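Local coordinates for protein CRISPR system Cmr subunit Cmr1-1 (Pyrococcus furiosus, PDB 4W8Z) that caps, together with Cmr6, one end of the type III-B Cmr ribonucleoprotein complex, an RNA-guided effector of CRISPR antiviral immunity, and binds RNA, at residues R75-K79 with E132-V138; K79-L85 with R126-E132; N92-F96 with I108-K113; F191-K196 with T336-G340; R255-Y259 with W319-N324. All coordinates share one frame; numbering follows the deposited sequence.

How the interactions relate
Interactions 1 and 2 share K79 and E132: 79-85 with 126-132 is regular antiparallel sheet pairing by backbone hydrogen bonds, and interaction 1 continues from the end of that pairing, where a loop meets the start of helix 136-152 and a serine side chain takes over. Interaction 3 falls within the chain connecting those strands, its centre about 29 Å from that of interaction 2, and relies on ring-amide stacking. Interaction 4 packs helix 188-206 on the C-terminal sheet through apolar groups, with lysines at its margin. Interaction 5, on the other side of the chain's centre from interactions 1 and 2, combines a buried arginine with an aromatic pair. Each contact is only partly buried.

Interaction 1 of 5, residues R75-K79 with E132-V138; sequences RSRVK and ESPSERV
K79 and E132 lie side by side on one face of the sheet, their side chains pointing the same way. The lysine is fully extended and runs along the carboxylate, with CD of K79 3.6 Å from OE2 of E132 and a long salt bridge of 3.8 Å from NZ of K79 to the same oxygen. The backbones form an antiparallel hydrogen-bonded pair, N of K79 giving a nearly straight bond to O of E132 (2.7 Å, 171°). One residue beyond, the pairing passes to a side chain. OG of S133, anti to its own nitrogen (chi1 -179°), donates to O of R77 at 2.7 Å, approaching from outside the carbonyl plane, while it accepts from N of S135 in an ST turn. S135 is the N-cap of helix 136-152, its OG taking a weak bond from N of V138. That helix brings V138 against the loop with both methyl groups in use: CG1 of V138 meets CB of V78 at 3.8 Å, and CG2 touches CB of R77, whose chain crosses the valine at about a right angle before its NE bonds to O of Q67. V68 of helix 58-69 touches both valines. The serine hydroxyl thus serves as donor and acceptor at once, fixing the loop carbonyl and the turn into the helix together, whereas the long lysine-glutamate pair at the surface edge probably adds only modest attraction.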
# COMPACT_ATOMS: atom_id res chain seq x y z
N ARG A 75 -6.71 25.89 -4.54
CA ARG A 75 -5.55 25.59 -5.38
C ARG A 75 -4.46 24.96 -4.52
O ARG A 75 -4.16 25.45 -3.43
CB ARG A 75 -5.03 26.86 -6.06
N SER A 76 -3.87 23.88 -5.02
CA SER A 76 -2.85 23.14 -4.26
C SER A 76 -1.63 24.00 -3.97
O SER A 76 -1.17 24.76 -4.83
CB SER A 76 -2.43 21.88 -5.02
OG SER A 76 -1.79 22.20 -6.24
N ARG A 77 -1.10 23.87 -2.76
CA ARG A 77 0.07 24.64 -2.36
C ARG A 77 1.34 23.93 -2.83
O ARG A 77 2.44 24.46 -2.67
CB ARG A 77 0.08 24.84 -0.84
CG ARG A 77 0.35 26.27 -0.40
CD ARG A 77 -0.19 26.53 1.00
NE ARG A 77 -1.65 26.59 1.03
CZ ARG A 77 -2.34 27.64 1.44
NH1 ARG A 77 -1.72 28.73 1.87
NH2 ARG A 77 -3.67 27.61 1.43
N VAL A 78 1.17 22.75 -3.41
CA VAL A 78 2.29 22.00 -3.96
C VAL A 78 1.98 21.56 -5.40
O VAL A 78 0.84 21.24 -5.73
CB VAL A 78 2.64 20.75 -3.10
CG1 VAL A 78 1.47 19.78 -3.06
CG2 VAL A 78 3.89 20.05 -3.62
N LYS A 79 3.00 21.59 -6.25
CA LYS A 79 2.87 21.11 -7.62
C LYS A 79 3.60 19.77 -7.79
O LYS A 79 4.81 19.70 -7.63
CB LYS A 79 3.41 22.13 -8.62
CG LYS A 79 3.31 21.70 -10.07
CD LYS A 79 4.14 22.61 -10.97
CE LYS A 79 4.11 22.13 -12.42
NZ LYS A 79 5.12 22.84 -13.25
N GLU A 132 7.15 20.71 -6.08
CA GLU A 132 7.47 22.13 -5.98
C GLU A 132 6.47 22.87 -5.09
O GLU A 132 5.26 22.68 -5.21
CB GLU A 132 7.50 22.79 -7.36
CG GLU A 132 8.55 22.24 -8.30
CD GLU A 132 8.52 22.90 -9.66
OE1 GLU A 132 9.33 23.82 -9.90
OE2 GLU A 132 7.68 22.51 -10.50
N SER A 133 6.98 23.73 -4.22
CA SER A 133 6.12 24.54 -3.36
C SER A 133 6.85 25.78 -2.85
O SER A 133 8.07 25.75 -2.65
CB SER A 133 5.62 23.71 -2.17
OG SER A 133 4.78 24.47 -1.32
N PRO A 134 6.12 26.89 -2.66
CA PRO A 134 6.70 28.07 -2.02
C PRO A 134 6.90 27.86 -0.51
O PRO A 134 7.74 28.51 0.10
CB PRO A 134 5.67 29.16 -2.29
CG PRO A 134 4.38 28.43 -2.47
CD PRO A 134 4.75 27.14 -3.15
N SER A 135 6.12 26.94 0.07
CA SER A 135 6.13 26.73 1.52
C SER A 135 7.05 25.60 1.96
O SER A 135 7.08 24.54 1.34
CB SER A 135 4.71 26.45 2.01
OG SER A 135 4.70 26.17 3.40
N GLU A 136 7.79 25.84 3.03
CA GLU A 136 8.68 24.82 3.59
C GLU A 136 7.87 23.76 4.32
O GLU A 136 8.15 22.56 4.22
CB GLU A 136 9.71 25.45 4.53
CG GLU A 136 10.90 24.56 4.84
CD GLU A 136 11.73 25.06 6.01
OE1 GLU A 136 12.85 25.56 5.78
OE2 GLU A 136 11.26 24.95 7.16
N ARG A 137 6.86 24.21 5.05
CA ARG A 137 5.94 23.33 5.77
C ARG A 137 5.28 22.34 4.81
O ARG A 137 5.17 21.15 5.11
CB ARG A 137 4.88 24.16 6.49
CG ARG A 137 4.66 23.81 7.96
CD ARG A 137 3.78 24.85 8.64
NE ARG A 137 2.55 25.09 7.90
CZ ARG A 137 1.37 24.55 8.20
NH1 ARG A 137 1.26 23.74 9.24
NH2 ARG A 137 0.31 24.83 7.46
N VAL A 138 4.87 22.84 3.65
CA VAL A 138 4.18 22.04 2.66
C VAL A 138 5.09 21.03 1.96
O VAL A 138 4.74 19.86 1.85
CB VAL A 138 3.50 22.94 1.59
CG1 VAL A 138 3.11 22.12 0.38
CG2 VAL A 138 2.29 23.64 2.18

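Interaction 2 of 5, residues K79-L85 with R126-E132; sequences KISVTPL and RFRVVLE
In I80, chi1 of -55° puts CG1 beside the backbone nitrogen and CG2 anti to it, and in L131 chi1 of -46° swings the side chain so that its CD2 branch comes over I80. The two side chains lie side by side on one face of the sheet, CD2 of L131 being 3.7 Å from both CG1 and CG2 of I80. On the same face CB of P84 packs 3.7 Å from CD2 of F127, and V82 faces V129 more loosely. The opposite face carries S81 with V130 and T83 with R128, where OG1 of T83 lies 3.6 Å from CB of R128. These are adjacent antiparallel strands of the RAMP-family sheet, with 79-84 at its edge and 8-16 on the far side of 126-133. Helices 38-54 and 136-152 cover the I80 and L131 face. Backbone bonds join S81 with V130 and T83 with R128 in both directions, and N of L85 adds a last one to O of R126 at 2.8 Å. R128 sends its guanidinium to E13, and R126 reaches E15, both on strand 8-16.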
# COMPACT_ATOMS: atom_id res chain seq x y z
N LYS A 79 3.00 21.59 -6.25
CA LYS A 79 2.87 21.11 -7.62
C LYS A 79 3.60 19.77 -7.79
O LYS A 79 4.81 19.70 -7.63
CB LYS A 79 3.41 22.13 -8.62
CG LYS A 79 3.31 21.70 -10.07
CD LYS A 79 4.14 22.61 -10.97
CE LYS A 79 4.11 22.13 -12.42
NZ LYS A 79 5.12 22.84 -13.25
N ILE A 80 2.85 18.73 -8.12
CA ILE A 80 3.43 17.40 -8.29
C ILE A 80 3.46 17.00 -9.76
O ILE A 80 2.43 16.93 -10.41
CB ILE A 80 2.64 16.33 -7.51
CG1 ILE A 80 2.53 16.73 -6.03
CG2 ILE A 80 3.28 14.96 -7.68
CD1 ILE A 80 1.56 15.88 -5.24
N SER A 81 4.66 16.73 -10.27
CA SER A 81 4.81 16.35 -11.67
C SER A 81 5.36 14.93 -11.80
O SER A 81 6.42 14.61 -11.27
CB SER A 81 5.73 17.34 -12.39
OG SER A 81 5.26 18.66 -12.22
N VAL A 82 4.62 14.08 -12.51
CA VAL A 82 5.02 12.69 -12.69
C VAL A 82 5.14 12.35 -14.17
O VAL A 82 4.16 12.37 -14.90
CB VAL A 82 4.01 11.72 -12.04
CG1 VAL A 82 4.58 10.32 -12.03
CG2 VAL A 82 3.65 12.16 -10.62
N THR A 83 6.36 12.04 -14.61
CA THR A 83 6.56 11.60 -15.98
C THR A 83 7.23 10.23 -16.01
O THR A 83 8.29 10.05 -15.41
CB THR A 83 7.41 12.61 -16.80
OG1 THR A 83 8.63 12.88 -16.10
CG2 THR A 83 6.65 13.91 -17.01
N PRO A 84 6.59 9.26 -16.68
CA PRO A 84 7.20 7.95 -16.88
C PRO A 84 8.41 8.04 -17.81
O PRO A 84 8.38 8.81 -18.77
CB PRO A 84 6.07 7.12 -17.49
CG PRO A 84 5.18 8.13 -18.14
CD PRO A 84 5.24 9.34 -17.26
N LEU A 85 9.45 7.27 -17.52
CA LEU A 85 10.67 7.29 -18.32
C LEU A 85 10.79 6.01 -19.13
O LEU A 85 11.67 5.89 -19.99
CB LEU A 85 11.89 7.47 -17.41
CG LEU A 85 11.78 8.68 -16.47
CD1 LEU A 85 13.00 8.81 -15.56
CD2 LEU A 85 11.54 9.96 -17.26
N ARG A 126 10.78 2.99 -14.82
CA ARG A 126 11.15 4.14 -14.01
C ARG A 126 10.23 5.33 -14.21
O ARG A 126 9.67 5.52 -15.29
CB ARG A 126 12.60 4.54 -14.30
CG ARG A 126 13.61 3.54 -13.78
CD ARG A 126 15.01 4.08 -13.85
NE ARG A 126 15.97 3.09 -13.37
CZ ARG A 126 17.28 3.30 -13.27
NH1 ARG A 126 17.80 4.47 -13.62
NH2 ARG A 126 18.06 2.33 -12.81
N PHE A 127 10.07 6.13 -13.16
CA PHE A 127 9.20 7.30 -13.16
C PHE A 127 9.91 8.46 -12.49
O PHE A 127 10.58 8.28 -11.46
CB PHE A 127 7.88 7.01 -12.45
CG PHE A 127 7.12 5.84 -13.02
CD1 PHE A 127 7.45 4.54 -12.67
CD2 PHE A 127 6.08 6.03 -13.92
CE1 PHE A 127 6.77 3.46 -13.20
CE2 PHE A 127 5.38 4.96 -14.44
CZ PHE A 127 5.73 3.67 -14.08
N ARG A 128 9.78 9.65 -13.06
CA ARG A 128 10.30 10.86 -12.42
C ARG A 128 9.20 11.55 -11.64
O ARG A 128 8.12 11.80 -12.16
CB ARG A 128 10.89 11.82 -13.45
CG ARG A 128 11.20 13.19 -12.88
CD ARG A 128 12.50 13.73 -13.45
NE ARG A 128 13.51 12.67 -13.55
CZ ARG A 128 14.79 12.89 -13.84
NH1 ARG A 128 15.22 14.12 -14.05
NH2 ARG A 128 15.63 11.87 -13.91
N VAL A 129 9.48 11.85 -10.37
CA VAL A 129 8.53 12.58 -9.55
C VAL A 129 9.17 13.87 -9.04
O VAL A 129 10.21 13.84 -8.39
CB VAL A 129 8.04 11.74 -8.35
CG1 VAL A 129 7.10 12.56 -7.49
CG2 VAL A 129 7.35 10.48 -8.84
N VAL A 130 8.54 15.00 -9.35
CA VAL A 130 9.08 16.30 -8.95
C VAL A 130 8.05 17.06 -8.13
O VAL A 130 6.88 17.16 -8.52
CB VAL A 130 9.48 17.15 -10.18
CG1 VAL A 130 9.94 18.53 -9.74
CG2 VAL A 130 10.58 16.44 -10.97
N LEU A 131 8.49 17.59 -6.99
CA LEU A 131 7.60 18.32 -6.09
C LEU A 131 8.07 19.76 -5.93
O LEU A 131 9.25 20.01 -5.67
CB LEU A 131 7.55 17.65 -4.72
CG LEU A 131 7.37 16.13 -4.70
CD1 LEU A 131 7.47 15.57 -3.29
CD2 LEU A 131 6.04 15.75 -5.34
N GLU A 132 7.15 20.71 -6.08
CA GLU A 132 7.47 22.13 -5.98
C GLU A 132 6.47 22.87 -5.09
O GLU A 132 5.26 22.68 -5.21
CB GLU A 132 7.50 22.79 -7.36
CG GLU A 132 8.55 22.24 -8.30
CD GLU A 132 8.52 22.90 -9.66
OE1 GLU A 132 9.33 23.82 -9.90
OE2 GLU A 132 7.68 22.51 -10.50

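Interaction 3 of 5, residues N92-F96 with I108-K113; sequences NLKEF and INLLGK
The amide of N109 lies over one face of the F96 ring, the two planes only 13° apart and stacked. CB of N109 sits almost on the ring normal, 3.6 Å from the centroid of the F96 ring in a CH-pi contact, and OD1 of N109 comes down over the rim, 3.3 Å from CD2 of F96. With CG of N109 anti to the backbone nitrogen (chi1 -167°) and chi2 close to zero at 12°, the amide is laid flat along the ring instead of rising from it. In F96, CG lies beside the backbone nitrogen, and its side chain slides past the asparagine in the reverse direction. The edge of the same ring is met by I108, whose CG2 lies near the ring plane, 4.0 Å from CZ of F96. This is helix-to-helix packing: F96 belongs to the short helix 95-99, and N109 and I108 belong to helix 106-113, which I108 also joins to H21 and F157. Ahead of F96, a type I turn from N92 to E95 leads into the first helix, with OD1 of N92 accepting from N of K94. From that turn L93 points toward the second helix, its CD2 settling 3.8 Å from CA of G112, a position without a side chain in the way. The other branch, CD1 of L93, reaches CG of K113 at 4.2 Å along the exposed margin.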
# COMPACT_ATOMS: atom_id res chain seq x y z
N ASN A 92 2.75 -10.87 -21.31
CA ASN A 92 2.82 -12.30 -21.56
C ASN A 92 1.90 -13.07 -20.61
O ASN A 92 2.14 -13.11 -19.40
CB ASN A 92 4.26 -12.79 -21.44
CG ASN A 92 4.41 -14.28 -21.70
OD1 ASN A 92 3.48 -14.94 -22.18
ND2 ASN A 92 5.58 -14.82 -21.40
N LEU A 93 0.85 -13.67 -21.15
CA LEU A 93 -0.16 -14.34 -20.33
C LEU A 93 0.36 -15.65 -19.73
O LEU A 93 -0.24 -16.20 -18.81
CB LEU A 93 -1.42 -14.60 -21.15
CG LEU A 93 -2.16 -13.33 -21.58
CD1 LEU A 93 -3.45 -13.68 -22.30
CD2 LEU A 93 -2.44 -12.44 -20.38
N LYS A 94 1.48 -16.14 -20.26
CA LYS A 94 2.12 -17.34 -19.72
C LYS A 94 2.73 -17.06 -18.35
O LYS A 94 2.98 -17.98 -17.58
CB LYS A 94 3.20 -17.85 -20.68
N GLU A 95 2.93 -15.78 -18.05
CA GLU A 95 3.60 -15.34 -16.82
C GLU A 95 2.93 -15.81 -15.53
O GLU A 95 3.60 -16.08 -14.53
CB GLU A 95 3.72 -13.82 -16.82
CG GLU A 95 4.41 -13.24 -15.59
CD GLU A 95 5.44 -12.18 -15.95
OE1 GLU A 95 5.19 -10.99 -15.68
OE2 GLU A 95 6.50 -12.55 -16.49
N PHE A 96 1.60 -15.92 -15.55
CA PHE A 96 0.85 -16.24 -14.35
C PHE A 96 1.09 -17.68 -13.88
O PHE A 96 1.38 -17.92 -12.71
CB PHE A 96 -0.64 -15.99 -14.59
CG PHE A 96 -0.95 -14.55 -14.90
CD1 PHE A 96 -1.20 -13.65 -13.88
CD2 PHE A 96 -0.97 -14.10 -16.21
CE1 PHE A 96 -1.47 -12.32 -14.17
CE2 PHE A 96 -1.24 -12.77 -16.50
CZ PHE A 96 -1.49 -11.88 -15.48
N ILE A 108 -5.98 -9.60 -13.01
CA ILE A 108 -5.13 -9.08 -14.07
C ILE A 108 -5.09 -10.09 -15.21
O ILE A 108 -5.18 -9.74 -16.39
CB ILE A 108 -3.71 -8.78 -13.57
CG1 ILE A 108 -3.75 -7.79 -12.41
CG2 ILE A 108 -2.84 -8.25 -14.70
CD1 ILE A 108 -2.42 -7.58 -11.74
N ASN A 109 -4.97 -11.36 -14.83
CA ASN A 109 -4.96 -12.46 -15.78
C ASN A 109 -6.24 -12.52 -16.60
O ASN A 109 -6.22 -12.86 -17.79
CB ASN A 109 -4.74 -13.78 -15.03
CG ASN A 109 -4.40 -14.93 -15.96
OD1 ASN A 109 -4.11 -14.73 -17.13
ND2 ASN A 109 -4.43 -16.14 -15.42
N LEU A 110 -7.36 -12.18 -15.97
CA LEU A 110 -8.66 -12.22 -16.63
C LEU A 110 -8.82 -11.07 -17.61
O LEU A 110 -9.32 -11.26 -18.72
CB LEU A 110 -9.79 -12.18 -15.59
CG LEU A 110 -11.21 -12.25 -16.16
CD1 LEU A 110 -11.36 -13.44 -17.08
CD2 LEU A 110 -12.23 -12.29 -15.04
N LEU A 111 -8.40 -9.87 -17.21
CA LEU A 111 -8.39 -8.73 -18.11
C LEU A 111 -7.47 -9.00 -19.29
O LEU A 111 -7.76 -8.59 -20.42
CB LEU A 111 -7.95 -7.46 -17.37
CG LEU A 111 -8.94 -6.87 -16.37
CD1 LEU A 111 -8.28 -5.81 -15.51
CD2 LEU A 111 -10.15 -6.29 -17.10
N GLY A 112 -6.37 -9.69 -19.03
CA GLY A 112 -5.42 -10.06 -20.06
C GLY A 112 -6.04 -10.92 -21.14
O GLY A 112 -5.92 -10.63 -22.33
N LYS A 113 -6.72 -11.99 -20.73
CA LYS A 113 -7.34 -12.92 -21.67
C LYS A 113 -8.47 -12.24 -22.46
O LYS A 113 -8.63 -12.49 -23.66
CB LYS A 113 -7.89 -14.14 -20.94
CG LYS A 113 -6.83 -14.99 -20.25
CD LYS A 113 -7.48 -16.08 -19.41
CE LYS A 113 -6.45 -16.83 -18.57
NZ LYS A 113 -7.10 -17.76 -17.60

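Interaction 4 of 5, residues F191-K196 with T336-G340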
# COMPACT_ATOMS: atom_id res chain seq x y z
N PHE A 191 14.80 0.67 8.77
CA PHE A 191 13.37 0.72 8.50
C PHE A 191 12.61 1.07 9.78
O PHE A 191 11.80 1.99 9.79
CB PHE A 191 12.90 -0.63 7.93
CG PHE A 191 11.57 -0.59 7.22
CD1 PHE A 191 10.78 0.55 7.24
CD2 PHE A 191 11.11 -1.70 6.53
CE1 PHE A 191 9.56 0.58 6.58
CE2 PHE A 191 9.90 -1.67 5.87
CZ PHE A 191 9.12 -0.54 5.90
N LYS A 192 12.89 0.34 10.86
CA LYS A 192 12.27 0.60 12.15
C LYS A 192 12.45 2.05 12.60
O LYS A 192 11.50 2.71 12.99
CB LYS A 192 12.83 -0.33 13.23
CG LYS A 192 12.44 -1.79 13.12
CD LYS A 192 12.49 -2.42 14.51
CE LYS A 192 13.03 -3.84 14.49
NZ LYS A 192 13.21 -4.37 15.88
N ASP A 193 13.69 2.53 12.52
CA ASP A 193 14.03 3.86 13.00
C ASP A 193 13.42 4.97 12.15
O ASP A 193 13.05 6.02 12.67
CB ASP A 193 15.55 4.02 13.06
CG ASP A 193 16.18 3.19 14.17
OD1 ASP A 193 15.44 2.61 14.99
OD2 ASP A 193 17.43 3.14 14.21
N SER A 194 13.32 4.73 10.85
CA SER A 194 12.76 5.72 9.94
C SER A 194 11.28 5.95 10.21
O SER A 194 10.82 7.09 10.19
CB SER A 194 12.96 5.30 8.49
OG SER A 194 14.32 5.34 8.13
N LEU A 195 10.55 4.88 10.47
CA LEU A 195 9.12 5.00 10.78
C LEU A 195 8.91 5.86 12.02
O LEU A 195 8.03 6.72 12.04
CB LEU A 195 8.48 3.63 10.98
CG LEU A 195 8.37 2.75 9.73
CD1 LEU A 195 7.43 1.59 9.97
CD2 LEU A 195 7.90 3.58 8.54
N LYS A 196 9.71 5.63 13.05
CA LYS A 196 9.65 6.42 14.27
C LYS A 196 9.95 7.89 13.96
O LYS A 196 9.25 8.79 14.43
CB LYS A 196 10.62 5.89 15.31
CG LYS A 196 10.36 6.36 16.74
CD LYS A 196 11.55 7.13 17.29
CE LYS A 196 11.47 7.28 18.80
NZ LYS A 196 11.64 5.96 19.49
N THR A 336 9.38 -10.80 10.75
CA THR A 336 9.91 -9.79 11.67
C THR A 336 8.98 -8.59 11.78
O THR A 336 8.60 -8.01 10.77
CB THR A 336 11.29 -9.30 11.22
OG1 THR A 336 12.21 -10.39 11.21
CG2 THR A 336 11.80 -8.20 12.15
N LYS A 337 8.63 -8.23 13.01
CA LYS A 337 7.81 -7.04 13.24
C LYS A 337 8.65 -5.77 13.06
O LYS A 337 9.69 -5.62 13.69
CB LYS A 337 7.19 -7.08 14.63
CG LYS A 337 6.20 -5.96 14.92
CD LYS A 337 4.87 -6.49 15.43
CE LYS A 337 4.02 -7.04 14.28
NZ LYS A 337 2.76 -7.71 14.75
N VAL A 338 8.18 -4.88 12.20
CA VAL A 338 8.89 -3.63 11.91
C VAL A 338 8.29 -2.48 12.71
O VAL A 338 9.01 -1.60 13.19
CB VAL A 338 8.83 -3.30 10.40
CG1 VAL A 338 9.55 -1.99 10.11
CG2 VAL A 338 9.44 -4.43 9.58
N TRP A 339 6.97 -2.50 12.86
CA TRP A 339 6.25 -1.44 13.55
C TRP A 339 4.99 -2.01 14.21
O TRP A 339 4.21 -2.70 13.57
CB TRP A 339 5.89 -0.32 12.57
CG TRP A 339 5.16 0.83 13.18
CD1 TRP A 339 3.81 1.06 13.12
CD2 TRP A 339 5.72 1.91 13.92
NE1 TRP A 339 3.51 2.22 13.79
CE2 TRP A 339 4.66 2.76 14.29
CE3 TRP A 339 7.02 2.24 14.32
CZ2 TRP A 339 4.86 3.92 15.04
CZ3 TRP A 339 7.22 3.39 15.06
CH2 TRP A 339 6.15 4.22 15.41
N GLY A 340 4.82 -1.73 15.50
CA GLY A 340 3.70 -2.28 16.24
C GLY A 340 2.77 -1.22 16.79
O GLY A 340 3.02 -0.67 17.86
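CG1 of V338 rests over one face of the F191 ring, 3.9 Å from the ring centroid in a CH-pi contact and shifted from the centre toward the rim. The two side chains cross at about a right angle, the valine methyl reaching the ring because it is anti to its own nitrogen (chi1 179°). One turn along the helix, L195 points at the sheet and fits its CD1 between two residues: 3.6 Å from CB of W339 and 4.2 Å from CG1 of V338. This is the close-packed part, in which F191, L195 and V338 are buried. W147 and L152 of helix 136-152 cover L195 and F191, and F185 stacks on the F191 ring. On the solvent side, lysine methylenes pass over backbone carbonyls in place of interlocking apolar groups. CG of K192 lies 3.4 Å from O of V338, and the bent chain carries CE on past O of K337. Beyond the leucine, the six-membered ring of W339 slants past the helix, its CZ3 3.9 Å from N of K196, while the lysine's own end leads away. The side chain of K337 starts away from the helix and forms a salt bridge with E229. V338 and W339 both pair with V228 of strand 226-231, the geometry of a classic beta bulge. At this corner between strands 335-337 and 339-340, helix 188-206 packs on the sheet of the Cmr1-like C-terminal region.

Interaction 5 of 5, residues R255-Y259 with W319-N324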
# COMPACT_ATOMS: atom_id res chain seq x y z
N ARG A 255 -11.52 -19.93 2.99
CA ARG A 255 -12.47 -18.83 2.99
C ARG A 255 -13.76 -19.22 2.28
O ARG A 255 -14.86 -19.00 2.79
CB ARG A 255 -11.84 -17.61 2.32
CG ARG A 255 -12.64 -16.34 2.48
CD ARG A 255 -11.91 -15.18 1.83
NE ARG A 255 -11.85 -14.03 2.72
CZ ARG A 255 -11.24 -12.89 2.42
NH1 ARG A 255 -10.65 -12.75 1.24
NH2 ARG A 255 -11.23 -11.90 3.30
N ILE A 256 -13.61 -19.82 1.10
CA ILE A 256 -14.74 -20.32 0.32
C ILE A 256 -15.58 -21.31 1.13
O ILE A 256 -16.80 -21.18 1.21
CB ILE A 256 -14.27 -20.99 -0.98
CG1 ILE A 256 -13.58 -19.96 -1.89
CG2 ILE A 256 -15.43 -21.63 -1.71
CD1 ILE A 256 -12.83 -20.57 -3.04
N LYS A 257 -14.92 -22.30 1.72
CA LYS A 257 -15.62 -23.30 2.53
C LYS A 257 -16.33 -22.65 3.72
O LYS A 257 -17.45 -23.02 4.05
CB LYS A 257 -14.64 -24.37 3.01
CG LYS A 257 -14.22 -25.38 1.95
CD LYS A 257 -14.38 -26.80 2.47
CE LYS A 257 -13.25 -27.18 3.42
NZ LYS A 257 -12.14 -27.87 2.70
N LYS A 258 -15.66 -21.68 4.33
CA LYS A 258 -16.19 -21.03 5.53
C LYS A 258 -17.48 -20.28 5.23
O LYS A 258 -18.45 -20.37 5.98
CB LYS A 258 -15.15 -20.07 6.11
CG LYS A 258 -15.60 -19.37 7.39
CD LYS A 258 -14.43 -18.75 8.13
CE LYS A 258 -14.26 -17.28 7.81
NZ LYS A 258 -13.23 -16.66 8.69
N TYR A 259 -17.50 -19.54 4.13
CA TYR A 259 -18.64 -18.69 3.85
C TYR A 259 -19.76 -19.43 3.15
O TYR A 259 -20.90 -18.96 3.13
CB TYR A 259 -18.20 -17.47 3.04
CG TYR A 259 -17.69 -16.39 3.95
CD1 TYR A 259 -18.57 -15.59 4.65
CD2 TYR A 259 -16.33 -16.19 4.14
CE1 TYR A 259 -18.13 -14.62 5.50
CE2 TYR A 259 -15.87 -15.21 4.99
CZ TYR A 259 -16.78 -14.43 5.67
OH TYR A 259 -16.35 -13.45 6.53
N TRP A 319 -12.76 -10.35 -2.82
CA TRP A 319 -12.89 -9.90 -1.44
C TRP A 319 -11.54 -9.46 -0.89
O TRP A 319 -10.51 -10.08 -1.16
CB TRP A 319 -13.49 -11.01 -0.57
CG TRP A 319 -14.95 -11.25 -0.81
CD1 TRP A 319 -15.70 -10.78 -1.86
CD2 TRP A 319 -15.85 -12.00 0.02
NE1 TRP A 319 -17.00 -11.21 -1.74
CE2 TRP A 319 -17.12 -11.95 -0.59
CE3 TRP A 319 -15.71 -12.71 1.22
CZ2 TRP A 319 -18.24 -12.58 -0.04
CZ3 TRP A 319 -16.82 -13.33 1.76
CH2 TRP A 319 -18.07 -13.26 1.13
N ASN A 320 -11.53 -8.37 -0.12
CA ASN A 320 -10.31 -7.89 0.52
C ASN A 320 -9.61 -8.96 1.35
O ASN A 320 -10.26 -9.80 1.97
CB ASN A 320 -10.61 -6.69 1.42
CG ASN A 320 -10.97 -5.45 0.65
OD1 ASN A 320 -10.67 -5.34 -0.54
ND2 ASN A 320 -11.60 -4.49 1.32
N VAL A 321 -8.28 -8.90 1.37
CA VAL A 321 -7.49 -9.77 2.24
C VAL A 321 -7.39 -9.13 3.63
O VAL A 321 -6.99 -7.98 3.75
CB VAL A 321 -6.09 -10.02 1.67
CG1 VAL A 321 -5.25 -10.83 2.64
CG2 VAL A 321 -6.19 -10.73 0.33
N LEU A 322 -7.78 -9.87 4.66
CA LEU A 322 -7.82 -9.32 6.01
C LEU A 322 -6.69 -9.83 6.88
O LEU A 322 -5.89 -10.66 6.44
CB LEU A 322 -9.16 -9.65 6.68
CG LEU A 322 -10.42 -9.19 5.95
CD1 LEU A 322 -11.63 -9.48 6.81
CD2 LEU A 322 -10.33 -7.70 5.59
N SER A 323 -6.62 -9.35 8.11
CA SER A 323 -5.47 -9.58 8.96
C SER A 323 -5.33 -11.04 9.41
O SER A 323 -4.26 -11.44 9.86
CB SER A 323 -5.55 -8.69 10.19
OG SER A 323 -6.68 -9.02 10.96
N ASN A 324 -6.38 -11.83 9.28
CA ASN A 324 -6.28 -13.24 9.65
C ASN A 324 -5.51 -14.05 8.60
O ASN A 324 -5.35 -15.26 8.73
CB ASN A 324 -7.67 -13.84 9.86
CG ASN A 324 -8.56 -13.72 8.64
OD1 ASN A 324 -8.33 -12.89 7.77
ND2 ASN A 324 -9.58 -14.55 8.58
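Hydrogen bonding centres on R255, whose guanidinium reaches out from the helix to O of N320. NH2 of R255 gives the stronger bond, 2.7 Å to O of N320, with the acceptor close to the guanidinium plane and the nitrogen nearly in line with the carbonyl (169°). NH1 of R255 adds a weak bond to the same oxygen at 3.1 Å, making a fork that should hold the flat group against rotation. The side chain leaves the helix with CG anti to the nitrogen (chi1 -170°) and bends at chi3 to present this edge. NH2 also forms a salt bridge with E310, giving the buried charge a counterion. Carbon atoms pack against the guanidinium: CB of W319 over one face, 3.8 Å from NH1 of R255, and CG of L322 at the edge, 3.9 Å from NH2 of R255. Aromatic packing is supplied by Y259, one turn later. W319 drives an edge into the tyrosine face in a T-shaped pair, with ring planes at 81° and CZ3 of W319 above the centre of the Y259 ring, 3.8 Å from CD2 of Y259. The hydroxyl of Y259 bonds to E310, which therefore serves both helix residues. The contact joins the long helix 237-264 to the chain between strand 294-302 and helix 327-330. Y251 of helix 237-264 bonds to N324 and L322, while V321 pairs through its backbone with L284 of strand 284-291.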